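Local coordinates for protein methyltransferase FkbM (Methylobacillus flagellatus KT, PDB 2PY6) that is probably a methyltransferase of the FkbM family, transferring a methyl group to an acceptor substrate, at residues Ile328-Asp342 with Ala354-Ser368. Residues are numbered along the deposited sequence; the frame is centred on the assembly and turned at random.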
ATOM      1  N   ILE A 328      29.373  -1.843 -31.586  1.00 28.70           N
ATOM      2  CA  ILE A 328      29.444  -3.097 -30.799  1.00 29.13           C
ATOM      3  C   ILE A 328      30.716  -3.914 -31.063  1.00 27.90           C
ATOM      4  O   ILE A 328      31.313  -4.418 -30.122  1.00 27.17           O
ATOM      5  CB  ILE A 328      28.177  -3.972 -31.049  1.00 31.54           C
ATOM      6  CG1 ILE A 328      26.988  -3.352 -30.321  1.00 25.98           C
ATOM      7  CG2 ILE A 328      28.357  -5.423 -30.534  1.00 28.48           C
ATOM      8  CD1 ILE A 328      25.631  -3.769 -30.830  1.00 28.39           C
ATOM      9  N   ASP A 329      31.096  -4.039 -32.335  1.00 24.87           N
ATOM     10  CA  ASP A 329      32.287  -4.756 -32.754  1.00 27.10           C
ATOM     11  C   ASP A 329      33.550  -4.200 -32.078  1.00 26.83           C
ATOM     12  O   ASP A 329      34.494  -4.922 -31.863  1.00 27.58           O
ATOM     13  CB  ASP A 329      32.490  -4.666 -34.280  1.00 23.21           C
ATOM     14  CG  ASP A 329      31.495  -5.490 -35.080  1.00 29.58           C
ATOM     15  OD1 ASP A 329      30.962  -6.478 -34.560  1.00 28.49           O
ATOM     16  OD2 ASP A 329      31.285  -5.165 -36.268  1.00 29.64           O
ATOM     17  N   ASP A 330      33.582  -2.914 -31.777  1.00 31.96           N
ATOM     18  CA  ASP A 330      34.758  -2.310 -31.053  1.00 31.19           C
ATOM     19  C   ASP A 330      34.620  -2.402 -29.527  1.00 25.66           C
ATOM     20  O   ASP A 330      35.604  -2.510 -28.824  1.00 26.94           O
ATOM     21  CB  ASP A 330      35.026  -0.864 -31.488  1.00 30.02           C
ATOM     22  CG  ASP A 330      36.398  -0.360 -31.029  1.00 33.19           C
ATOM     23  OD1 ASP A 330      37.414  -1.046 -31.277  1.00 39.37           O
ATOM     24  OD2 ASP A 330      36.466   0.736 -30.442  1.00 31.45           O
ATOM     25  N   ILE A 331      33.399  -2.369 -29.020  1.00 29.74           N
ATOM     26  CA  ILE A 331      33.143  -2.423 -27.557  1.00 28.26           C
ATOM     27  C   ILE A 331      33.503  -3.779 -26.959  1.00 29.04           C
ATOM     28  O   ILE A 331      34.120  -3.856 -25.886  1.00 32.26           O
ATOM     29  CB  ILE A 331      31.634  -2.101 -27.243  1.00 29.64           C
ATOM     30  CG1 ILE A 331      31.289  -0.657 -27.623  1.00 27.21           C
ATOM     31  CG2 ILE A 331      31.299  -2.352 -25.756  1.00 29.31           C
ATOM     32  CD1 ILE A 331      29.767  -0.335 -27.688  1.00 26.37           C
ATOM     33  N   ILE A 332      33.080  -4.843 -27.639  1.00 27.43           N
ATOM     34  CA  ILE A 332      33.308  -6.218 -27.187  1.00 27.16           C
ATOM     35  C   ILE A 332      34.683  -6.721 -27.592  1.00 29.34           C
ATOM     36  O   ILE A 332      35.331  -6.120 -28.463  1.00 26.55           O
ATOM     37  CB  ILE A 332      32.183  -7.196 -27.677  1.00 27.80           C
ATOM     38  CG1 ILE A 332      32.209  -7.456 -29.185  1.00 31.51           C
ATOM     39  CG2 ILE A 332      30.807  -6.693 -27.228  1.00 27.32           C
ATOM     40  CD1 ILE A 332      31.018  -8.278 -29.671  1.00 28.92           C
ATOM     41  N   ASP A 333      35.126  -7.807 -26.943  1.00 28.01           N
ATOM     42  CA  ASP A 333      36.451  -8.364 -27.177  1.00 31.76           C
ATOM     43  C   ASP A 333      36.417  -9.865 -27.432  1.00 30.75           C
ATOM     44  O   ASP A 333      37.412 -10.536 -27.242  1.00 31.02           O
ATOM     45  CB  ASP A 333      37.377  -8.058 -25.988  1.00 30.42           C
ATOM     46  CG  ASP A 333      36.809  -8.564 -24.658  1.00 35.68           C
ATOM     47  OD1 ASP A 333      35.693  -9.145 -24.616  1.00 31.65           O
ATOM     48  OD2 ASP A 333      37.502  -8.389 -23.645  1.00 31.84           O
ATOM     49  N   ASP A 334      35.275 -10.370 -27.880  1.00 29.92           N
ATOM     50  CA  ASP A 334      35.114 -11.774 -28.144  1.00 28.07           C
ATOM     51  C   ASP A 334      33.873 -11.921 -29.013  1.00 31.36           C
ATOM     52  O   ASP A 334      33.064 -10.990 -29.153  1.00 32.50           O
ATOM     53  CB  ASP A 334      34.970 -12.553 -26.833  1.00 28.46           C
ATOM     54  CG  ASP A 334      35.262 -14.054 -26.987  1.00 33.64           C
ATOM     55  OD1 ASP A 334      35.573 -14.518 -28.105  1.00 29.34           O
ATOM     56  OD2 ASP A 334      35.180 -14.784 -25.979  1.00 33.86           O
ATOM     57  N   ALA A 335      33.754 -13.095 -29.609  1.00 29.67           N
ATOM     58  CA  ALA A 335      32.645 -13.463 -30.424  1.00 28.67           C
ATOM     59  C   ALA A 335      31.426 -13.741 -29.522  1.00 32.79           C
ATOM     60  O   ALA A 335      31.495 -14.589 -28.593  1.00 31.51           O
ATOM     61  CB  ALA A 335      33.018 -14.690 -31.242  1.00 29.14           C
ATOM     62  N   PRO A 336      30.318 -12.988 -29.750  1.00 31.72           N
ATOM     63  CA  PRO A 336      29.129 -13.232 -28.950  1.00 32.23           C
ATOM     64  C   PRO A 336      28.302 -14.396 -29.486  1.00 30.54           C
ATOM     65  O   PRO A 336      28.437 -14.805 -30.644  1.00 30.84           O
ATOM     66  CB  PRO A 336      28.345 -11.912 -29.052  1.00 28.91           C
ATOM     67  CG  PRO A 336      28.691 -11.363 -30.366  1.00 30.92           C
ATOM     68  CD  PRO A 336      30.103 -11.886 -30.713  1.00 32.55           C
ATOM     69  N   THR A 337      27.491 -14.940 -28.599  1.00 27.25           N
ATOM     70  CA  THR A 337      26.549 -15.998 -28.902  1.00 25.77           C
ATOM     71  C   THR A 337      25.113 -15.450 -28.918  1.00 26.35           C
ATOM     72  O   THR A 337      24.228 -16.110 -29.432  1.00 25.16           O
ATOM     73  CB  THR A 337      26.642 -17.123 -27.824  1.00 25.22           C
ATOM     74  OG1 THR A 337      26.297 -16.602 -26.531  1.00 29.68           O
ATOM     75  CG2 THR A 337      28.065 -17.726 -27.761  1.00 30.28           C
ATOM     76  N   PHE A 338      24.905 -14.240 -28.381  1.00 26.47           N
ATOM     77  CA  PHE A 338      23.589 -13.635 -28.275  1.00 26.35           C
ATOM     78  C   PHE A 338      23.684 -12.122 -28.215  1.00 27.77           C
ATOM     79  O   PHE A 338      24.499 -11.573 -27.463  1.00 27.06           O
ATOM     80  CB  PHE A 338      22.907 -14.172 -26.997  1.00 29.15           C
ATOM     81  CG  PHE A 338      21.521 -13.648 -26.754  1.00 27.07           C
ATOM     82  CD1 PHE A 338      20.546 -13.695 -27.757  1.00 31.85           C
ATOM     83  CD2 PHE A 338      21.146 -13.218 -25.497  1.00 29.93           C
ATOM     84  CE1 PHE A 338      19.278 -13.246 -27.544  1.00 30.19           C
ATOM     85  CE2 PHE A 338      19.857 -12.756 -25.265  1.00 28.43           C
ATOM     86  CZ  PHE A 338      18.915 -12.771 -26.288  1.00 31.32           C
ATOM     87  N   ILE A 339      22.888 -11.453 -29.049  1.00 27.51           N
ATOM     88  CA  ILE A 339      22.747  -9.998 -28.990  1.00 27.69           C
ATOM     89  C   ILE A 339      21.261  -9.633 -28.732  1.00 28.49           C
ATOM     90  O   ILE A 339      20.355  -9.940 -29.533  1.00 26.68           O
ATOM     91  CB  ILE A 339      23.308  -9.247 -30.238  1.00 25.47           C
ATOM     92  CG1 ILE A 339      24.790  -9.572 -30.449  1.00 29.28           C
ATOM     93  CG2 ILE A 339      23.148  -7.693 -30.071  1.00 30.83           C
ATOM     94  CD1 ILE A 339      25.318  -9.203 -31.799  1.00 26.79           C
ATOM     95  N   LYS A 340      21.037  -9.043 -27.563  1.00 27.19           N
ATOM     96  CA  LYS A 340      19.752  -8.494 -27.171  1.00 27.49           C
ATOM     97  C   LYS A 340      19.878  -7.011 -27.472  1.00 29.14           C
ATOM     98  O   LYS A 340      20.931  -6.411 -27.160  1.00 29.60           O
ATOM     99  CB  LYS A 340      19.485  -8.731 -25.684  1.00 27.56           C
ATOM    100  CG  LYS A 340      18.281  -7.873 -25.097  1.00 28.64           C
ATOM    101  CD  LYS A 340      18.796  -6.527 -24.570  1.00 25.30           C
ATOM    102  CE  LYS A 340      17.799  -5.691 -23.978  1.00 31.75           C
ATOM    103  NZ  LYS A 340      18.466  -4.818 -23.016  1.00 28.33           N
HETATM  104  N   MSE A 341      18.845  -6.419 -28.071  1.00 27.67           N
HETATM  105  CA  MSE A 341      18.873  -5.012 -28.440  1.00 26.71           C
HETATM  106  C   MSE A 341      17.528  -4.336 -28.206  1.00 29.71           C
HETATM  107  O   MSE A 341      16.491  -4.753 -28.768  1.00 26.41           O
HETATM  108  CB  MSE A 341      19.263  -4.842 -29.900  1.00 26.80           C
HETATM  109  CG  MSE A 341      19.560  -3.393 -30.290  1.00 29.04           C
HETATM  110 SE   MSE A 341      20.063  -3.118 -32.104  0.75 24.05          SE
HETATM  111  CE  MSE A 341      21.744  -3.771 -32.021  1.00 25.53           C
ATOM    112  N   ASP A 342      17.564  -3.291 -27.373  1.00 28.46           N
ATOM    113  CA  ASP A 342      16.430  -2.425 -27.140  1.00 29.15           C
ATOM    114  C   ASP A 342      16.990  -1.049 -26.783  1.00 30.65           C
ATOM    115  O   ASP A 342      17.255  -0.786 -25.613  1.00 28.39           O
ATOM    116  CB  ASP A 342      15.567  -2.924 -25.999  1.00 30.54           C
ATOM    117  CG  ASP A 342      14.325  -2.065 -25.780  1.00 33.66           C
ATOM    118  OD1 ASP A 342      13.974  -1.196 -26.617  1.00 36.87           O
ATOM    119  OD2 ASP A 342      13.701  -2.270 -24.740  1.00 37.41           O
ATOM    120  N   ALA A 354      27.627  -3.745 -35.398  1.00 29.15           N
ATOM    121  CA  ALA A 354      27.842  -5.132 -34.977  1.00 30.30           C
ATOM    122  C   ALA A 354      27.948  -6.083 -36.176  1.00 29.78           C
ATOM    123  O   ALA A 354      27.911  -7.299 -36.005  1.00 28.72           O
ATOM    124  CB  ALA A 354      26.681  -5.571 -34.028  1.00 29.34           C
ATOM    125  N   ARG A 355      28.140  -5.551 -37.388  1.00 29.38           N
ATOM    126  CA  ARG A 355      28.131  -6.404 -38.575  1.00 30.86           C
ATOM    127  C   ARG A 355      29.135  -7.516 -38.625  1.00 28.93           C
ATOM    128  O   ARG A 355      28.824  -8.535 -39.218  1.00 24.50           O
ATOM    129  CB  ARG A 355      28.172  -5.618 -39.903  1.00 29.77           C
ATOM    130  CG  ARG A 355      29.361  -4.801 -40.173  1.00 37.14           C
ATOM    131  CD  ARG A 355      29.076  -3.809 -41.307  1.00 39.08           C
ATOM    132  NE  ARG A 355      30.219  -2.915 -41.568  1.00 45.93           N
ATOM    133  CZ  ARG A 355      30.372  -1.649 -41.151  1.00 52.60           C
ATOM    134  NH1 ARG A 355      29.453  -1.000 -40.425  1.00 54.47           N
ATOM    135  NH2 ARG A 355      31.484  -0.998 -41.498  1.00 55.16           N
ATOM    136  N   ARG A 356      30.321  -7.319 -38.051  1.00 27.63           N
ATOM    137  CA  ARG A 356      31.358  -8.340 -38.034  1.00 29.72           C
ATOM    138  C   ARG A 356      30.924  -9.464 -37.111  1.00 29.05           C
ATOM    139  O   ARG A 356      31.044 -10.627 -37.438  1.00 26.35           O
ATOM    140  CB  ARG A 356      32.704  -7.759 -37.577  1.00 28.60           C
ATOM    141  CG  ARG A 356      33.360  -6.835 -38.614  1.00 34.60           C
ATOM    142  CD  ARG A 356      34.311  -5.815 -37.996  1.00 38.70           C
ATOM    143  NE  ARG A 356      35.141  -6.404 -36.956  1.00 41.04           N
ATOM    144  CZ  ARG A 356      35.669  -5.738 -35.930  1.00 45.57           C
ATOM    145  NH1 ARG A 356      35.497  -4.423 -35.776  1.00 46.15           N
ATOM    146  NH2 ARG A 356      36.386  -6.406 -35.031  1.00 55.82           N
ATOM    147  N   ALA A 357      30.389  -9.109 -35.956  1.00 28.86           N
ATOM    148  CA  ALA A 357      29.920 -10.117 -35.015  1.00 29.49           C
ATOM    149  C   ALA A 357      28.762 -10.940 -35.626  1.00 28.07           C
ATOM    150  O   ALA A 357      28.721 -12.175 -35.527  1.00 26.31           O
ATOM    151  CB  ALA A 357      29.456  -9.442 -33.717  1.00 29.16           C
ATOM    152  N   ILE A 358      27.814 -10.235 -36.224  1.00 28.26           N
ATOM    153  CA  ILE A 358      26.627 -10.861 -36.808  1.00 28.87           C
ATOM    154  C   ILE A 358      27.020 -11.709 -38.010  1.00 28.93           C
ATOM    155  O   ILE A 358      26.712 -12.899 -38.046  1.00 31.58           O
ATOM    156  CB  ILE A 358      25.515  -9.809 -37.115  1.00 30.06           C
ATOM    157  CG1 ILE A 358      24.955  -9.221 -35.804  1.00 33.38           C
ATOM    158  CG2 ILE A 358      24.347 -10.435 -37.919  1.00 31.15           C
ATOM    159  CD1 ILE A 358      24.156  -7.899 -35.989  1.00 31.82           C
ATOM    160  N   SER A 359      27.728 -11.121 -38.968  1.00 29.55           N
ATOM    161  CA  SER A 359      28.109 -11.834 -40.198  1.00 29.74           C
ATOM    162  C   SER A 359      29.083 -12.974 -39.972  1.00 30.85           C
ATOM    163  O   SER A 359      28.944 -14.018 -40.559  1.00 27.20           O
ATOM    164  CB  SER A 359      28.727 -10.875 -41.237  1.00 30.16           C
ATOM    165  OG  SER A 359      29.960 -10.367 -40.787  1.00 27.90           O
ATOM    166  N   GLU A 360      30.071 -12.775 -39.110  1.00 33.77           N
ATOM    167  CA  GLU A 360      31.076 -13.803 -38.883  1.00 36.44           C
ATOM    168  C   GLU A 360      30.669 -14.937 -37.956  1.00 33.41           C
ATOM    169  O   GLU A 360      31.050 -16.070 -38.201  1.00 31.39           O
ATOM    170  CB  GLU A 360      32.360 -13.171 -38.367  1.00 36.29           C
ATOM    171  CG  GLU A 360      33.003 -12.232 -39.367  1.00 41.86           C
ATOM    172  CD  GLU A 360      34.244 -11.521 -38.801  1.00 42.62           C
ATOM    173  OE1 GLU A 360      34.755 -11.922 -37.723  1.00 51.07           O
ATOM    174  OE2 GLU A 360      34.690 -10.546 -39.437  1.00 51.60           O
ATOM    175  N   HIS A 361      29.876 -14.643 -36.924  1.00 32.36           N
ATOM    176  CA  HIS A 361      29.513 -15.645 -35.905  1.00 31.41           C
ATOM    177  C   HIS A 361      28.054 -16.080 -35.734  1.00 31.06           C
ATOM    178  O   HIS A 361      27.780 -16.998 -34.950  1.00 31.76           O
ATOM    179  CB  HIS A 361      30.041 -15.156 -34.575  1.00 32.02           C
ATOM    180  CG  HIS A 361      31.511 -14.922 -34.599  1.00 33.46           C
ATOM    181  ND1 HIS A 361      32.409 -15.956 -34.711  1.00 32.09           N
ATOM    182  CD2 HIS A 361      32.243 -13.778 -34.571  1.00 28.56           C
ATOM    183  CE1 HIS A 361      33.636 -15.459 -34.746  1.00 36.81           C
ATOM    184  NE2 HIS A 361      33.559 -14.142 -34.672  1.00 29.52           N
ATOM    185  N   LYS A 362      27.139 -15.413 -36.430  1.00 27.59           N
ATOM    186  CA  LYS A 362      25.741 -15.737 -36.394  1.00 25.43           C
ATOM    187  C   LYS A 362      25.239 -15.947 -34.977  1.00 27.94           C
ATOM    188  O   LYS A 362      24.724 -17.015 -34.638  1.00 25.48           O
ATOM    189  CB  LYS A 362      25.454 -16.978 -37.227  1.00 25.03           C
ATOM    190  CG  LYS A 362      23.977 -17.171 -37.568  1.00 27.54           C
ATOM    191  CD  LYS A 362      23.708 -18.549 -38.122  1.00 28.75           C
ATOM    192  CE  LYS A 362      22.250 -18.846 -38.209  1.00 33.76           C
ATOM    193  NZ  LYS A 362      22.082 -20.275 -38.481  1.00 37.06           N
ATOM    194  N   PRO A 363      25.355 -14.922 -34.149  1.00 26.19           N
ATOM    195  CA  PRO A 363      24.803 -15.111 -32.831  1.00 28.91           C
ATOM    196  C   PRO A 363      23.265 -15.065 -32.897  1.00 28.74           C
ATOM    197  O   PRO A 363      22.686 -14.538 -33.871  1.00 25.30           O
ATOM    198  CB  PRO A 363      25.331 -13.917 -32.071  1.00 28.16           C
ATOM    199  CG  PRO A 363      25.578 -12.896 -33.070  1.00 24.50           C
ATOM    200  CD  PRO A 363      25.875 -13.573 -34.354  1.00 29.95           C
ATOM    201  N   LYS A 364      22.620 -15.629 -31.885  1.00 28.05           N
ATOM    202  CA  LYS A 364      21.193 -15.476 -31.737  1.00 26.82           C
ATOM    203  C   LYS A 364      20.959 -13.989 -31.529  1.00 24.77           C
ATOM    204  O   LYS A 364      21.820 -13.285 -30.973  1.00 27.22           O
ATOM    205  CB  LYS A 364      20.673 -16.241 -30.517  1.00 24.78           C
ATOM    206  CG  LYS A 364      20.806 -17.729 -30.546  1.00 29.40           C
ATOM    207  CD  LYS A 364      20.277 -18.394 -29.256  1.00 30.98           C
ATOM    208  CE  LYS A 364      21.088 -18.099 -28.009  1.00 32.88           C
ATOM    209  NZ  LYS A 364      22.396 -18.724 -28.097  1.00 30.83           N
ATOM    210  N   LEU A 365      19.824 -13.485 -32.000  1.00 24.74           N
ATOM    211  CA  LEU A 365      19.493 -12.080 -31.812  1.00 27.04           C
ATOM    212  C   LEU A 365      18.070 -11.942 -31.316  1.00 27.12           C
ATOM    213  O   LEU A 365      17.150 -12.663 -31.771  1.00 27.24           O
ATOM    214  CB  LEU A 365      19.597 -11.278 -33.135  1.00 26.76           C
ATOM    215  CG  LEU A 365      20.846 -11.397 -34.019  1.00 27.20           C
ATOM    216  CD1 LEU A 365      20.634 -10.702 -35.351  1.00 27.92           C
ATOM    217  CD2 LEU A 365      22.077 -10.823 -33.327  1.00 26.99           C
ATOM    218  N   ALA A 366      17.891 -10.982 -30.420  1.00 28.26           N
ATOM    219  CA  ALA A 366      16.558 -10.566 -29.945  1.00 27.38           C
ATOM    220  C   ALA A 366      16.556  -9.065 -30.134  1.00 28.65           C
ATOM    221  O   ALA A 366      17.209  -8.333 -29.362  1.00 26.65           O
ATOM    222  CB  ALA A 366      16.326 -10.951 -28.533  1.00 23.22           C
ATOM    223  N   ILE A 367      15.839  -8.595 -31.166  1.00 27.97           N
ATOM    224  CA  ILE A 367      15.891  -7.173 -31.564  1.00 28.04           C
ATOM    225  C   ILE A 367      14.524  -6.523 -31.385  1.00 28.53           C
ATOM    226  O   ILE A 367      13.554  -6.934 -32.044  1.00 30.28           O
ATOM    227  CB  ILE A 367      16.374  -7.031 -33.031  1.00 26.76           C
ATOM    228  CG1 ILE A 367      17.647  -7.854 -33.315  1.00 30.34           C
ATOM    229  CG2 ILE A 367      16.657  -5.567 -33.376  1.00 28.71           C
ATOM    230  CD1 ILE A 367      18.910  -7.457 -32.497  1.00 26.39           C
ATOM    231  N   SER A 368      14.419  -5.549 -30.481  1.00 27.10           N
ATOM    232  CA  SER A 368      13.124  -4.923 -30.209  1.00 30.48           C
ATOM    233  C   SER A 368      12.691  -4.246 -31.505  1.00 31.82           C
ATOM    234  O   SER A 368      13.506  -3.608 -32.177  1.00 33.57           O
ATOM    235  CB  SER A 368      13.202  -3.955 -29.046  1.00 29.03           C
ATOM    236  OG  SER A 368      13.940  -2.850 -29.420  1.00 47.93           O
TER
HETATM  237  O   HOH W   1      27.821 -17.063 -32.007  1.00 30.35           O
HETATM  238  O   HOH W   2      24.113 -18.831 -30.259  1.00 34.84           O
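D329 docks its carboxylate on the first turn of helix 355-361, where backbone N-H groups have no earlier carbonyl within the helix to bond. OD2 accepts from the backbone N of R356 at 3.0 Å and OD1 from that of A357, also at 3.0 Å, both on the syn side, so the two bonds hold the carboxylate from turning. With CG anti to the carbonyl carbon (chi1 -72°), the group is directed at the N-terminus of helix 355-361, whose partial positive charge would probably steady the carboxylate. The R356 guanidinium lays a face over D329 CB instead of aiming an N-H at the acid. Losing the carboxylate to an alanine here would probably leave both amides without their acceptor and R356 without the negative charge near its guanidinium.

Backbone pairing joins strands 338-341 and 364-368. I339 donates from N to K364 O and accepts through its O from A366 N; M341 repeats the pattern, with its N 2.8 Å from A366 O. At the entrance, T337 O takes the N of K364, and a water spans T337 O and K364 NZ, the amine that also forms a salt bridge with E228.

Apolar contacts fill in around this ladder. I339 CD1 reaches P363 CG (3.9 Å) and I358 CG1 (4.0 Å), while its CB lies alongside L365 CD2. On the other sheet face, F338 brings CE1 obliquely to A366 CB. Away from the strands, A335 CB sits over the centre of the H361 ring at the end of the helix, 3.4 Å from its centroid, a CH-pi contact.

Strand 338-341, helices 347-352 and 355-361 and strand 364-368 form a right-handed beta-alpha-beta crossover, and the preceding segment with D329 braces the start of its second helix, as in the Rossmann-like fold of class I methyltransferases, where such crossovers link neighbouring parallel strands.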